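Local atomic coordinates of cryptochrome DASH, chloroplastic/mitochondrial (Arabidopsis thaliana, PDB entry 2J4D), a protein that binds FAD and a folate light antenna, repairs cyclobutane pyrimidine dimers in single-stranded DNA, and may serve as a blue-light photoreceptor. Residues 192-197 with 325-330; 50-55 with 103-108; 85-90 with 412-417. All coordinates share one frame; numbering follows the deposited sequence.

Contact 1: residues 192-197 with 325-330. With FAD (flavin-adenine dinucleotide), chain C.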
loop_
_atom_site.group_PDB
_atom_site.type_symbol
_atom_site.label_atom_id
_atom_site.label_comp_id
_atom_site.label_asym_id
_atom_site.label_seq_id
_atom_site.Cartn_x
_atom_site.Cartn_y
_atom_site.Cartn_z
ATOM N N ASP A 192 19.598 2.525 12.025
ATOM C CA ASP A 192 19.463 1.279 11.270
ATOM C C ASP A 192 18.722 0.208 12.061
ATOM O O ASP A 192 18.502 -0.900 11.573
ATOM C CB ASP A 192 20.834 0.747 10.833
ATOM C CG ASP A 192 21.381 1.484 9.616
ATOM O OD1 ASP A 192 20.564 2.003 8.824
ATOM O OD2 ASP A 192 22.618 1.535 9.439
ATOM N N VAL A 193 18.349 0.542 13.290
ATOM C CA VAL A 193 17.606 -0.375 14.149
ATOM C C VAL A 193 16.229 0.233 14.408
ATOM O O VAL A 193 16.118 1.337 14.937
ATOM C CB VAL A 193 18.327 -0.585 15.489
ATOM C CG1 VAL A 193 17.471 -1.446 16.416
ATOM C CG2 VAL A 193 19.676 -1.251 15.239
ATOM N N TYR A 194 15.181 -0.487 14.028
ATOM C CA TYR A 194 13.818 0.010 14.206
ATOM C C TYR A 194 13.493 0.467 15.619
ATOM O O TYR A 194 12.894 1.525 15.814
ATOM C CB TYR A 194 12.805 -1.058 13.807
ATOM C CG TYR A 194 11.379 -0.692 14.175
ATOM C CD1 TYR A 194 10.624 0.173 13.378
ATOM C CD2 TYR A 194 10.792 -1.201 15.334
ATOM C CE1 TYR A 194 9.313 0.514 13.732
ATOM C CE2 TYR A 194 9.492 -0.863 15.696
ATOM C CZ TYR A 194 8.762 -0.009 14.891
ATOM O OH TYR A 194 7.482 0.309 15.260
ATOM N N THR A 195 13.870 -0.342 16.604
ATOM C CA THR A 195 13.581 -0.015 17.990
ATOM C C THR A 195 14.099 1.362 18.361
ATOM O O THR A 195 13.427 2.117 19.067
ATOM C CB THR A 195 14.188 -1.053 18.943
ATOM O OG1 THR A 195 13.619 -2.336 18.657
ATOM C CG2 THR A 195 13.888 -0.687 20.386
ATOM N N GLN A 196 15.292 1.691 17.885
ATOM C CA GLN A 196 15.863 2.994 18.182
ATOM C C GLN A 196 15.100 4.115 17.489
ATOM O O GLN A 196 14.883 5.175 18.073
ATOM C CB GLN A 196 17.336 3.019 17.796
ATOM C CG GLN A 196 18.159 2.109 18.692
ATOM C CD GLN A 196 17.857 2.335 20.172
ATOM O OE1 GLN A 196 17.401 1.425 20.878
ATOM N NE2 GLN A 196 18.104 3.554 20.646
ATOM N N PHE A 197 14.693 3.876 16.244
ATOM C CA PHE A 197 13.918 4.864 15.497
ATOM C C PHE A 197 12.604 5.096 16.236
ATOM O O PHE A 197 12.208 6.229 16.496
ATOM C CB PHE A 197 13.616 4.344 14.087
ATOM C CG PHE A 197 12.533 5.105 13.383
ATOM C CD1 PHE A 197 12.785 6.362 12.841
ATOM C CD2 PHE A 197 11.252 4.563 13.256
ATOM C CE1 PHE A 197 11.777 7.070 12.180
ATOM C CE2 PHE A 197 10.239 5.264 12.598
ATOM C CZ PHE A 197 10.501 6.517 12.059
ATOM N N GLU A 325 2.585 -0.629 14.509
ATOM C CA GLU A 325 2.744 -1.151 13.154
ATOM C C GLU A 325 2.812 -0.039 12.096
ATOM O O GLU A 325 3.542 -0.160 11.103
ATOM C CB GLU A 325 1.618 -2.136 12.833
ATOM C CG GLU A 325 1.598 -3.396 13.714
ATOM C CD GLU A 325 2.899 -4.203 13.685
ATOM O OE1 GLU A 325 3.633 -4.150 12.676
ATOM O OE2 GLU A 325 3.179 -4.911 14.675
ATOM N N LEU A 326 2.065 1.043 12.305
ATOM C CA LEU A 326 2.096 2.154 11.360
ATOM C C LEU A 326 3.465 2.819 11.403
ATOM O O LEU A 326 3.903 3.410 10.414
ATOM C CB LEU A 326 1.003 3.182 11.679
ATOM C CG LEU A 326 -0.407 2.775 11.249
ATOM C CD1 LEU A 326 -1.430 3.794 11.751
ATOM C CD2 LEU A 326 -0.444 2.662 9.716
ATOM N N ILE A 327 4.136 2.729 12.553
ATOM C CA ILE A 327 5.472 3.305 12.689
ATOM C C ILE A 327 6.458 2.474 11.866
ATOM O O ILE A 327 7.462 2.991 11.376
ATOM C CB ILE A 327 5.906 3.375 14.179
ATOM C CG1 ILE A 327 5.001 4.371 14.912
ATOM C CG2 ILE A 327 7.356 3.839 14.296
ATOM C CD1 ILE A 327 5.274 4.490 16.396
ATOM N N TRP A 328 6.163 1.186 11.702
ATOM C CA TRP A 328 7.008 0.325 10.881
ATOM C C TRP A 328 6.882 0.810 9.437
ATOM O O TRP A 328 7.860 0.819 8.687
ATOM C CB TRP A 328 6.562 -1.143 10.965
ATOM C CG TRP A 328 7.360 -1.965 11.946
ATOM C CD1 TRP A 328 6.949 -2.417 13.175
ATOM C CD2 TRP A 328 8.708 -2.422 11.782
ATOM N NE1 TRP A 328 7.965 -3.131 13.782
ATOM C CE2 TRP A 328 9.052 -3.150 12.948
ATOM C CE3 TRP A 328 9.661 -2.287 10.765
ATOM C CZ2 TRP A 328 10.309 -3.743 13.118
ATOM C CZ3 TRP A 328 10.912 -2.877 10.937
ATOM C CH2 TRP A 328 11.221 -3.597 12.107
ATOM N N ARG A 329 5.670 1.202 9.045
ATOM C CA ARG A 329 5.453 1.713 7.688
ATOM C C ARG A 329 6.262 3.009 7.507
ATOM O O ARG A 329 6.933 3.202 6.489
ATOM C CB ARG A 329 3.963 1.973 7.458
ATOM C CG ARG A 329 3.641 2.673 6.149
ATOM C CD ARG A 329 2.136 2.680 5.879
ATOM N NE ARG A 329 1.825 3.455 4.686
ATOM C CZ ARG A 329 1.749 4.781 4.659
ATOM N NH1 ARG A 329 1.946 5.490 5.767
ATOM N NH2 ARG A 329 1.508 5.405 3.515
ATOM N N ASP A 330 6.190 3.896 8.497
ATOM C CA ASP A 330 6.948 5.149 8.458
ATOM C C ASP A 330 8.437 4.844 8.317
ATOM O O ASP A 330 9.145 5.441 7.496
ATOM C CB ASP A 330 6.758 5.934 9.763
ATOM C CG ASP A 330 5.550 6.844 9.744
ATOM O OD1 ASP A 330 4.645 6.675 8.892
ATOM O OD2 ASP A 330 5.504 7.740 10.614
HETATM P PA FAD C . -1.833 -4.751 10.316
HETATM O O1A FAD C . -3.259 -4.438 10.544
HETATM O O2A FAD C . -1.151 -5.748 11.174
HETATM O O5B FAD C . -0.959 -3.402 10.381
HETATM C C5B FAD C . -1.584 -2.110 10.208
HETATM C C4B FAD C . -0.761 -1.315 9.188
HETATM O O4B FAD C . 0.573 -1.196 9.678
HETATM C C3B FAD C . -0.634 -1.962 7.814
HETATM O O3B FAD C . -1.777 -1.753 7.002
HETATM C C2B FAD C . 0.625 -1.325 7.312
HETATM O O2B FAD C . 0.450 -0.090 6.654
HETATM C C1B FAD C . 1.496 -1.233 8.577
HETATM N N9A FAD C . 2.430 -2.360 8.786
HETATM C C8A FAD C . 2.245 -3.477 9.576
HETATM N N7A FAD C . 3.287 -4.298 9.550
HETATM C C5A FAD C . 4.194 -3.688 8.712
HETATM C C6A FAD C . 5.486 -4.066 8.276
HETATM N N6A FAD C . 6.114 -5.171 8.657
HETATM N N1A FAD C . 6.138 -3.210 7.405
HETATM C C2A FAD C . 5.525 -2.054 6.983
HETATM N N3A FAD C . 4.293 -1.635 7.360
HETATM C C4A FAD C . 3.665 -2.490 8.213
HETATM N N1 FAD C . 3.195 -3.923 3.535
HETATM C C2 FAD C . 2.761 -3.005 2.603
HETATM O O2 FAD C . 2.046 -2.073 2.923
HETATM N N3 FAD C . 3.165 -3.169 1.268
HETATM C C4 FAD C . 3.978 -4.208 0.823
HETATM O O4 FAD C . 4.298 -4.301 -0.377
HETATM C C4X FAD C . 4.419 -5.148 1.786
HETATM N N5 FAD C . 5.239 -6.230 1.427
HETATM C C5X FAD C . 5.762 -7.085 2.399
HETATM C C6 FAD C . 6.677 -8.087 2.052
HETATM C C7 FAD C . 7.225 -8.972 3.010
HETATM C C7M FAD C . 8.209 -10.029 2.570
HETATM C C8 FAD C . 6.819 -8.827 4.386
HETATM C C8M FAD C . 7.353 -9.732 5.486
HETATM C C9 FAD C . 5.901 -7.822 4.747
HETATM C C9A FAD C . 5.354 -6.934 3.773
HETATM N N10 FAD C . 4.421 -5.909 4.110
HETATM C C10 FAD C . 4.003 -4.973 3.138
HETATM C "C1'" FAD C . 4.178 -5.558 5.547
HETATM C "C2'" FAD C . 2.989 -6.253 6.241
HETATM O "O2'" FAD C . 3.070 -7.654 6.041
HETATM C "C3'" FAD C . 1.674 -5.726 5.671
HETATM O "O3'" FAD C . 1.604 -4.292 5.800
HETATM C "C4'" FAD C . 0.411 -6.272 6.360
HETATM O "O4'" FAD C . 0.337 -7.691 6.209
HETATM C "C5'" FAD C . -0.815 -5.619 5.735
HETATM O "O5'" FAD C . -2.001 -6.094 6.377
HETATM P P FAD C . -2.754 -5.373 7.561
HETATM O O1P FAD C . -3.152 -4.061 7.023
HETATM O O2P FAD C . -3.884 -6.234 8.006
HETATM O O3P FAD C . -1.770 -5.312 8.805
#

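Contact 2: residues 50-55 with 103-108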
loop_
_atom_site.group_PDB
_atom_site.type_symbol
_atom_site.label_atom_id
_atom_site.label_comp_id
_atom_site.label_asym_id
_atom_site.label_seq_id
_atom_site.Cartn_x
_atom_site.Cartn_y
_atom_site.Cartn_z
ATOM N N LEU A 50 -4.810 8.908 -3.540
ATOM C CA LEU A 50 -6.171 8.965 -4.078
ATOM C C LEU A 50 -7.267 9.175 -3.036
ATOM O O LEU A 50 -8.097 8.294 -2.790
ATOM C CB LEU A 50 -6.448 7.696 -4.901
ATOM C CG LEU A 50 -5.324 7.364 -5.896
ATOM C CD1 LEU A 50 -5.690 6.114 -6.698
ATOM C CD2 LEU A 50 -5.080 8.559 -6.818
ATOM N N ARG A 51 -7.273 10.358 -2.431
ATOM C CA ARG A 51 -8.262 10.685 -1.407
ATOM C C ARG A 51 -8.423 12.191 -1.327
ATOM O O ARG A 51 -7.592 12.947 -1.851
ATOM C CB ARG A 51 -7.799 10.198 -0.026
ATOM C CG ARG A 51 -6.532 10.925 0.465
ATOM C CD ARG A 51 -6.117 10.546 1.884
ATOM N NE ARG A 51 -5.010 11.396 2.341
ATOM C CZ ARG A 51 -3.734 11.233 1.992
ATOM N NH1 ARG A 51 -3.377 10.232 1.187
ATOM N NH2 ARG A 51 -2.814 12.094 2.413
ATOM N N VAL A 52 -9.492 12.607 -0.655
ATOM C CA VAL A 52 -9.786 14.010 -0.431
ATOM C C VAL A 52 -9.410 14.322 1.018
ATOM O O VAL A 52 -8.774 15.337 1.297
ATOM C CB VAL A 52 -11.288 14.305 -0.650
ATOM C CG1 VAL A 52 -11.615 15.721 -0.213
ATOM C CG2 VAL A 52 -11.635 14.117 -2.111
ATOM N N LEU A 53 -9.777 13.435 1.939
ATOM C CA LEU A 53 -9.467 13.648 3.355
ATOM C C LEU A 53 -7.979 13.757 3.664
ATOM O O LEU A 53 -7.154 13.061 3.066
ATOM C CB LEU A 53 -10.022 12.511 4.221
ATOM C CG LEU A 53 -11.469 12.503 4.705
ATOM C CD1 LEU A 53 -11.660 11.327 5.644
ATOM C CD2 LEU A 53 -11.791 13.802 5.431
ATOM N N ASP A 54 -7.651 14.631 4.611
ATOM C CA ASP A 54 -6.279 14.800 5.071
ATOM C C ASP A 54 -5.264 14.777 3.933
ATOM O O ASP A 54 -4.255 14.068 3.995
ATOM C CB ASP A 54 -5.972 13.693 6.090
ATOM C CG ASP A 54 -4.592 13.825 6.702
ATOM O OD1 ASP A 54 -4.161 14.966 6.959
ATOM O OD2 ASP A 54 -3.945 12.785 6.942
ATOM N N ASN A 55 -5.540 15.560 2.897
ATOM C CA ASN A 55 -4.667 15.643 1.733
ATOM C C ASN A 55 -4.042 17.038 1.683
ATOM O O ASN A 55 -4.698 17.992 1.259
ATOM C CB ASN A 55 -5.477 15.407 0.452
ATOM C CG ASN A 55 -4.596 15.309 -0.784
ATOM O OD1 ASN A 55 -3.577 15.978 -0.882
ATOM N ND2 ASN A 55 -4.996 14.481 -1.734
ATOM N N VAL A 103 -12.441 5.648 -9.794
ATOM C CA VAL A 103 -13.875 5.915 -9.905
ATOM C C VAL A 103 -14.341 6.652 -8.652
ATOM O O VAL A 103 -15.044 7.663 -8.737
ATOM C CB VAL A 103 -14.693 4.603 -10.038
ATOM C CG1 VAL A 103 -16.191 4.888 -9.870
ATOM C CG2 VAL A 103 -14.438 3.968 -11.395
ATOM N N ASP A 104 -13.931 6.149 -7.491
ATOM C CA ASP A 104 -14.331 6.738 -6.217
ATOM C C ASP A 104 -13.768 8.146 -5.997
ATOM O O ASP A 104 -14.458 9.018 -5.454
ATOM C CB ASP A 104 -13.908 5.813 -5.069
ATOM C CG ASP A 104 -14.442 6.263 -3.718
ATOM O OD1 ASP A 104 -15.680 6.276 -3.538
ATOM O OD2 ASP A 104 -13.622 6.601 -2.836
ATOM N N LEU A 105 -12.521 8.371 -6.407
ATOM C CA LEU A 105 -11.915 9.691 -6.245
ATOM C C LEU A 105 -12.687 10.718 -7.073
ATOM O O LEU A 105 -12.995 11.806 -6.594
ATOM C CB LEU A 105 -10.440 9.675 -6.679
ATOM C CG LEU A 105 -9.711 11.030 -6.656
ATOM C CD1 LEU A 105 -9.784 11.665 -5.262
ATOM C CD2 LEU A 105 -8.248 10.816 -7.059
ATOM N N ARG A 106 -12.991 10.382 -8.320
ATOM C CA ARG A 106 -13.754 11.308 -9.152
ATOM C C ARG A 106 -15.083 11.618 -8.455
ATOM O O ARG A 106 -15.495 12.766 -8.366
ATOM C CB ARG A 106 -14.012 10.698 -10.533
ATOM C CG ARG A 106 -15.116 11.397 -11.334
ATOM C CD ARG A 106 -15.178 10.871 -12.763
ATOM N NE ARG A 106 -14.141 11.477 -13.596
ATOM C CZ ARG A 106 -13.782 11.041 -14.801
ATOM N NH1 ARG A 106 -14.368 9.974 -15.338
ATOM N NH2 ARG A 106 -12.843 11.687 -15.481
ATOM N N LYS A 107 -15.747 10.585 -7.956
ATOM C CA LYS A 107 -17.021 10.771 -7.275
ATOM C C LYS A 107 -16.898 11.708 -6.075
ATOM O O LYS A 107 -17.704 12.626 -5.906
ATOM C CB LYS A 107 -17.565 9.414 -6.829
ATOM C CG LYS A 107 -18.770 9.480 -5.909
ATOM C CD LYS A 107 -19.277 8.079 -5.601
ATOM C CE LYS A 107 -19.680 7.932 -4.137
ATOM N NZ LYS A 107 -20.196 6.562 -3.843
ATOM N N ASN A 108 -15.891 11.487 -5.238
ATOM C CA ASN A 108 -15.716 12.324 -4.057
ATOM C C ASN A 108 -15.273 13.746 -4.389
ATOM O O ASN A 108 -15.605 14.689 -3.666
ATOM C CB ASN A 108 -14.739 11.664 -3.082
ATOM C CG ASN A 108 -15.329 10.428 -2.439
ATOM O OD1 ASN A 108 -16.506 10.425 -2.075
ATOM N ND2 ASN A 108 -14.528 9.377 -2.286
#

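Contact 3: residues 85-90 with 412-417. With MHF (5,10-methenyl-6,7,8-trihydrofolic acid), chain D.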
loop_
_atom_site.group_PDB
_atom_site.type_symbol
_atom_site.label_atom_id
_atom_site.label_comp_id
_atom_site.label_asym_id
_atom_site.label_seq_id
_atom_site.Cartn_x
_atom_site.Cartn_y
_atom_site.Cartn_z
ATOM N N PHE A 85 13.258 -9.359 -13.244
ATOM C CA PHE A 85 12.701 -10.594 -13.785
ATOM C C PHE A 85 11.520 -10.459 -14.727
ATOM O O PHE A 85 10.920 -11.451 -15.137
ATOM C CB PHE A 85 12.353 -11.513 -12.616
ATOM C CG PHE A 85 13.529 -11.813 -11.745
ATOM C CD1 PHE A 85 14.520 -12.690 -12.178
ATOM C CD2 PHE A 85 13.715 -11.130 -10.549
ATOM C CE1 PHE A 85 15.689 -12.878 -11.437
ATOM C CE2 PHE A 85 14.879 -11.306 -9.799
ATOM C CZ PHE A 85 15.870 -12.181 -10.246
ATOM N N ASN A 86 11.199 -9.219 -15.062
ATOM C CA ASN A 86 10.119 -8.889 -15.971
ATOM C C ASN A 86 8.756 -9.561 -15.821
ATOM O O ASN A 86 8.197 -10.069 -16.800
ATOM C CB ASN A 86 10.613 -9.040 -17.412
ATOM C CG ASN A 86 11.856 -8.222 -17.676
ATOM O OD1 ASN A 86 12.978 -8.718 -17.558
ATOM N ND2 ASN A 86 11.666 -6.949 -18.009
ATOM N N PHE A 87 8.217 -9.564 -14.601
ATOM C CA PHE A 87 6.874 -10.093 -14.378
ATOM C C PHE A 87 6.017 -8.863 -14.681
ATOM O O PHE A 87 6.563 -7.790 -14.912
ATOM C CB PHE A 87 6.669 -10.501 -12.912
ATOM C CG PHE A 87 7.706 -11.451 -12.386
ATOM C CD1 PHE A 87 8.261 -12.428 -13.211
ATOM C CD2 PHE A 87 8.090 -11.404 -11.050
ATOM C CE1 PHE A 87 9.185 -13.348 -12.708
ATOM C CE2 PHE A 87 9.006 -12.314 -10.535
ATOM C CZ PHE A 87 9.555 -13.290 -11.365
ATOM N N PRO A 88 4.678 -8.987 -14.698
ATOM C CA PRO A 88 3.875 -7.784 -14.985
ATOM C C PRO A 88 4.157 -6.706 -13.921
ATOM O O PRO A 88 4.216 -7.017 -12.731
ATOM C CB PRO A 88 2.442 -8.295 -14.905
ATOM C CG PRO A 88 2.577 -9.752 -15.297
ATOM C CD PRO A 88 3.823 -10.181 -14.577
ATOM N N LYS A 89 4.333 -5.452 -14.342
ATOM C CA LYS A 89 4.621 -4.376 -13.394
ATOM C C LYS A 89 3.453 -4.222 -12.418
ATOM O O LYS A 89 3.649 -4.037 -11.214
ATOM C CB LYS A 89 4.890 -3.066 -14.144
ATOM C CG LYS A 89 5.254 -1.876 -13.254
ATOM C CD LYS A 89 6.560 -2.093 -12.477
ATOM C CE LYS A 89 7.003 -0.788 -11.794
ATOM N NZ LYS A 89 8.211 -0.956 -10.920
ATOM N N THR A 90 2.238 -4.306 -12.953
ATOM C CA THR A 90 1.029 -4.229 -12.150
ATOM C C THR A 90 0.114 -5.401 -12.528
ATOM O O THR A 90 -0.396 -5.476 -13.650
ATOM C CB THR A 90 0.262 -2.912 -12.372
ATOM O OG1 THR A 90 1.057 -1.809 -11.919
ATOM C CG2 THR A 90 -1.050 -2.926 -11.594
ATOM N N GLY A 412 11.388 -13.178 -5.404
ATOM C CA GLY A 412 10.227 -13.168 -4.532
ATOM C C GLY A 412 9.672 -11.758 -4.364
ATOM O O GLY A 412 8.453 -11.553 -4.353
ATOM N N ALA A 413 10.563 -10.779 -4.247
ATOM C CA ALA A 413 10.139 -9.390 -4.083
ATOM C C ALA A 413 9.390 -8.867 -5.310
ATOM O O ALA A 413 8.397 -8.140 -5.169
ATOM C CB ALA A 413 11.352 -8.493 -3.777
ATOM N N GLU A 414 9.849 -9.238 -6.507
ATOM C CA GLU A 414 9.190 -8.787 -7.731
ATOM C C GLU A 414 7.848 -9.468 -7.937
ATOM O O GLU A 414 6.922 -8.874 -8.512
ATOM C CB GLU A 414 10.098 -8.987 -8.961
ATOM C CG GLU A 414 11.185 -7.901 -9.064
ATOM C CD GLU A 414 11.938 -7.879 -10.389
ATOM O OE1 GLU A 414 11.535 -8.572 -11.345
ATOM O OE2 GLU A 414 12.939 -7.137 -10.469
ATOM N N TRP A 415 7.728 -10.710 -7.472
ATOM C CA TRP A 415 6.458 -11.414 -7.601
ATOM C C TRP A 415 5.445 -10.761 -6.658
ATOM O O TRP A 415 4.267 -10.628 -6.996
ATOM C CB TRP A 415 6.602 -12.904 -7.272
ATOM C CG TRP A 415 5.301 -13.641 -7.488
ATOM C CD1 TRP A 415 4.577 -14.320 -6.550
ATOM C CD2 TRP A 415 4.553 -13.723 -8.710
ATOM N NE1 TRP A 415 3.420 -14.820 -7.114
ATOM C CE2 TRP A 415 3.381 -14.468 -8.436
ATOM C CE3 TRP A 415 4.756 -13.237 -10.008
ATOM C CZ2 TRP A 415 2.416 -14.740 -9.413
ATOM C CZ3 TRP A 415 3.793 -13.506 -10.983
ATOM C CH2 TRP A 415 2.638 -14.254 -10.676
ATOM N N PHE A 416 5.907 -10.344 -5.479
ATOM C CA PHE A 416 5.028 -9.662 -4.531
ATOM C C PHE A 416 4.648 -8.321 -5.186
ATOM O O PHE A 416 3.504 -7.870 -5.100
ATOM C CB PHE A 416 5.752 -9.415 -3.201
ATOM C CG PHE A 416 5.531 -10.488 -2.161
ATOM C CD1 PHE A 416 5.424 -11.832 -2.521
ATOM C CD2 PHE A 416 5.485 -10.153 -0.806
ATOM C CE1 PHE A 416 5.277 -12.827 -1.546
ATOM C CE2 PHE A 416 5.340 -11.135 0.178
ATOM C CZ PHE A 416 5.236 -12.481 -0.195
ATOM N N GLU A 417 5.604 -7.704 -5.873
ATOM C CA GLU A 417 5.335 -6.433 -6.543
ATOM C C GLU A 417 4.225 -6.595 -7.588
ATOM O O GLU A 417 3.364 -5.727 -7.750
ATOM C CB GLU A 417 6.601 -5.882 -7.208
ATOM C CG GLU A 417 6.308 -4.646 -8.084
ATOM C CD GLU A 417 7.546 -3.861 -8.478
ATOM O OE1 GLU A 417 8.680 -4.337 -8.234
ATOM O OE2 GLU A 417 7.375 -2.758 -9.038
HETATM N N1 MHF D . 8.840 0.109 -7.590
HETATM C C2 MHF D . 8.627 1.452 -7.376
HETATM N NA2 MHF D . 7.380 1.876 -7.022
HETATM N N3 MHF D . 9.618 2.349 -7.510
HETATM C C4 MHF D . 10.875 1.967 -7.888
HETATM O O4 MHF D . 11.773 2.809 -8.016
HETATM C C4A MHF D . 11.132 0.587 -8.138
HETATM N N5 MHF D . 12.384 0.082 -8.576
HETATM C C6 MHF D . 12.525 -1.295 -9.162
HETATM C C7 MHF D . 11.737 -2.248 -8.236
HETATM N N8 MHF D . 10.337 -1.712 -8.195
HETATM C C8A MHF D . 10.090 -0.349 -7.972
HETATM C C9 MHF D . 14.052 -1.567 -9.267
HETATM N N10 MHF D . 14.640 -0.385 -8.589
HETATM C C11 MHF D . 13.688 0.717 -8.782
HETATM C C12 MHF D . 18.609 0.706 -9.829
HETATM C C13 MHF D . 18.294 -0.628 -9.428
HETATM C C14 MHF D . 16.996 -0.973 -9.054
HETATM C C15 MHF D . 15.956 -0.005 -9.066
HETATM C C16 MHF D . 16.271 1.345 -9.495
HETATM C C17 MHF D . 17.583 1.691 -9.875
HETATM C C MHF D . 20.018 1.042 -10.169
HETATM O O MHF D . 20.873 0.166 -10.092
HETATM N N MHF D . 20.372 2.294 -10.537
HETATM C CA MHF D . 21.771 2.599 -10.836
HETATM C CB MHF D . 21.868 3.751 -11.836
HETATM C CG MHF D . 21.199 3.477 -13.159
HETATM C CD MHF D . 21.762 2.251 -13.842
HETATM O OE1 MHF D . 22.924 2.311 -14.297
HETATM O OE2 MHF D . 21.050 1.222 -13.906
HETATM C CT MHF D . 22.512 2.982 -9.551
HETATM O O1 MHF D . 21.839 3.259 -8.536
HETATM O O2 MHF D . 23.760 3.009 -9.568
HETATM O O HOH W 1 4.784 -2.012 -9.624
#

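Contact 1: residues 192-197 with 325-330
Tyr194 and Trp328 bring the two backbones nearest, their CA atoms 7.6 Å apart, where the first turn of helix 194-204 meets the middle of helix 317-339. The tyrosine ring lies flat on the indole: its centroid is 3.6 Å from that of the five-membered ring and the planes differ by 6°, a face-to-face stack. The ring reaches over the indole because its CG stands anti to the backbone N (chi1 171°), and CB of Tyr194 adds a CH-pi contact, 3.9 Å from the centroid of the six-membered ring. Tyrosine suits this place because its hydroxyl, passing Ile327 with OH 3.6 Å from CB, bonds to the carbonyl of Phe324. Helix 317-339 belongs to the FAD-binding part of this photolyase-family protein, and another side of it receives the cofactor's adenosine: OE1 of Glu325 is 3.1 Å from N7A of FAD, and CD of Arg329 is 3.3 Å from O2B. An alanine in place of Trp328 takes away the indole, and the Tyr194 ring, with nothing stacked on that face, would probably be freer to turn. Phe197, one turn beyond Tyr194, rests CE2 3.6 Å from CG2 of Ile327; beta-branching supplies this methyl, which also touches the Tyr194 ring. Asp330 offers its CB to the phenylalanine's edge, while its carboxylate accepts hydrogen bonds from N of Met177 and N of Tyr178.

Contact 2: residues 50-55 with 103-108
Arg51 and Leu105 bring the irregular backbone of 50-55 closest to helix 92-111, with CA atoms 6.1 Å apart, and Val52 follows opposite Asn108 at 7.2 Å between CA atoms. Leu105 carries the packing with its two methyl groups. Its CG, anti to the backbone N (chi1 176°), directs the fork at the loop, where CD2 meets CD2 of Leu50 at 3.9 Å, the two side chains crossing at about a right angle, and CD1 comes 4.0 Å from the backbone N of Arg51. One helical turn after Leu105, CB of Asn108 lies 4.1 Å from CG2 of Val52, so the asparagine gives its aliphatic part to the contact while OD1 bonds to NZ of Lys111. The fold here is a Rossmann-like alpha/beta domain with strand order 3-2-1-4-5, and the loop leads from its central strand 41-46 into helix 56-63. Arginine suits position 51 because its CB points away from the helix and its guanidinium holds the loop's own carbonyls: NH2 donates to O of Asp54, which lies in the guanidinium plane, at 2.9 Å, with weak bonds from NE to O of Leu53 and O of Asp54, and NH1 bonds to O of Gly295. ND2 of Asn55 donates to O of Arg51 at 3.0 Å, nearly straight at 166°, while its OD1 accepts a hydrogen bond from N of Leu58 as N-cap of helix 56-63.

Contact 3: residues 85-90 with 412-417
Lys89 and Glu417 form a salt bridge, NZ to OE2 at 2.7 Å, with the ammonium group on the syn side of the carboxylate. A bend at chi2 (63°) brings the lysine end round to the glutamate, although its CB points away from helix 409-419. Glu417 also accepts a hydrogen bond from N8 of the folate, through OE1 at 3.1 Å and more weakly through OE2, while Tyr429 bonds to OE1 and Glu148 is a second anionic partner for Lys89. A water donates to both OE2 of Glu417 and O of Lys89, tying the carboxylate to the loop backbone, a role that suits an acidic side chain of this length. The folate antenna is thus held at the junction of the alpha/beta domain, which supplies loop 85-90, and the helical FAD-binding domain. One turn earlier on the helix, OE1 of Glu414 accepts a hydrogen bond from the backbone N of Phe85 at 2.7 Å, with an N-H...O angle of 156°, and OE2 takes one from that of Phe84; one carboxylate satisfies two successive amides. Phe87 sets the edge of its ring against the helix backbone, CD2 3.7 Å from N of Trp415. The indole turns an edge to the phenylalanine face in a T-shaped pair, centroids 5.7 Å apart and planes at 84°, and CB of Phe85 lies over a face of the same phenyl ring.

How the contacts relate
Contacts 1 and 3 both join a segment of the DNA photolyase family region to one of the FAD-binding region, whereas contact 2 is internal to the alpha/beta domain. Contact 1 borders the adenosine of FAD and contact 3 holds the folate antenna; Phe416 touches FAD and the side chain of Glu417 lies about 7 Å away, so helix 409-419 serves both chromophores. Contact 2 is more remote, the side chain of Arg51 about 12 Å from FAD and that of Leu50 about 14 Å from the folate. Centres of contacts 1 and 3 lie 25 Å apart, with contact 1 nested inside the loop contact 3 closes, while contacts 2 and 3 sit on opposite sides of the chain's centre, 28 Å apart.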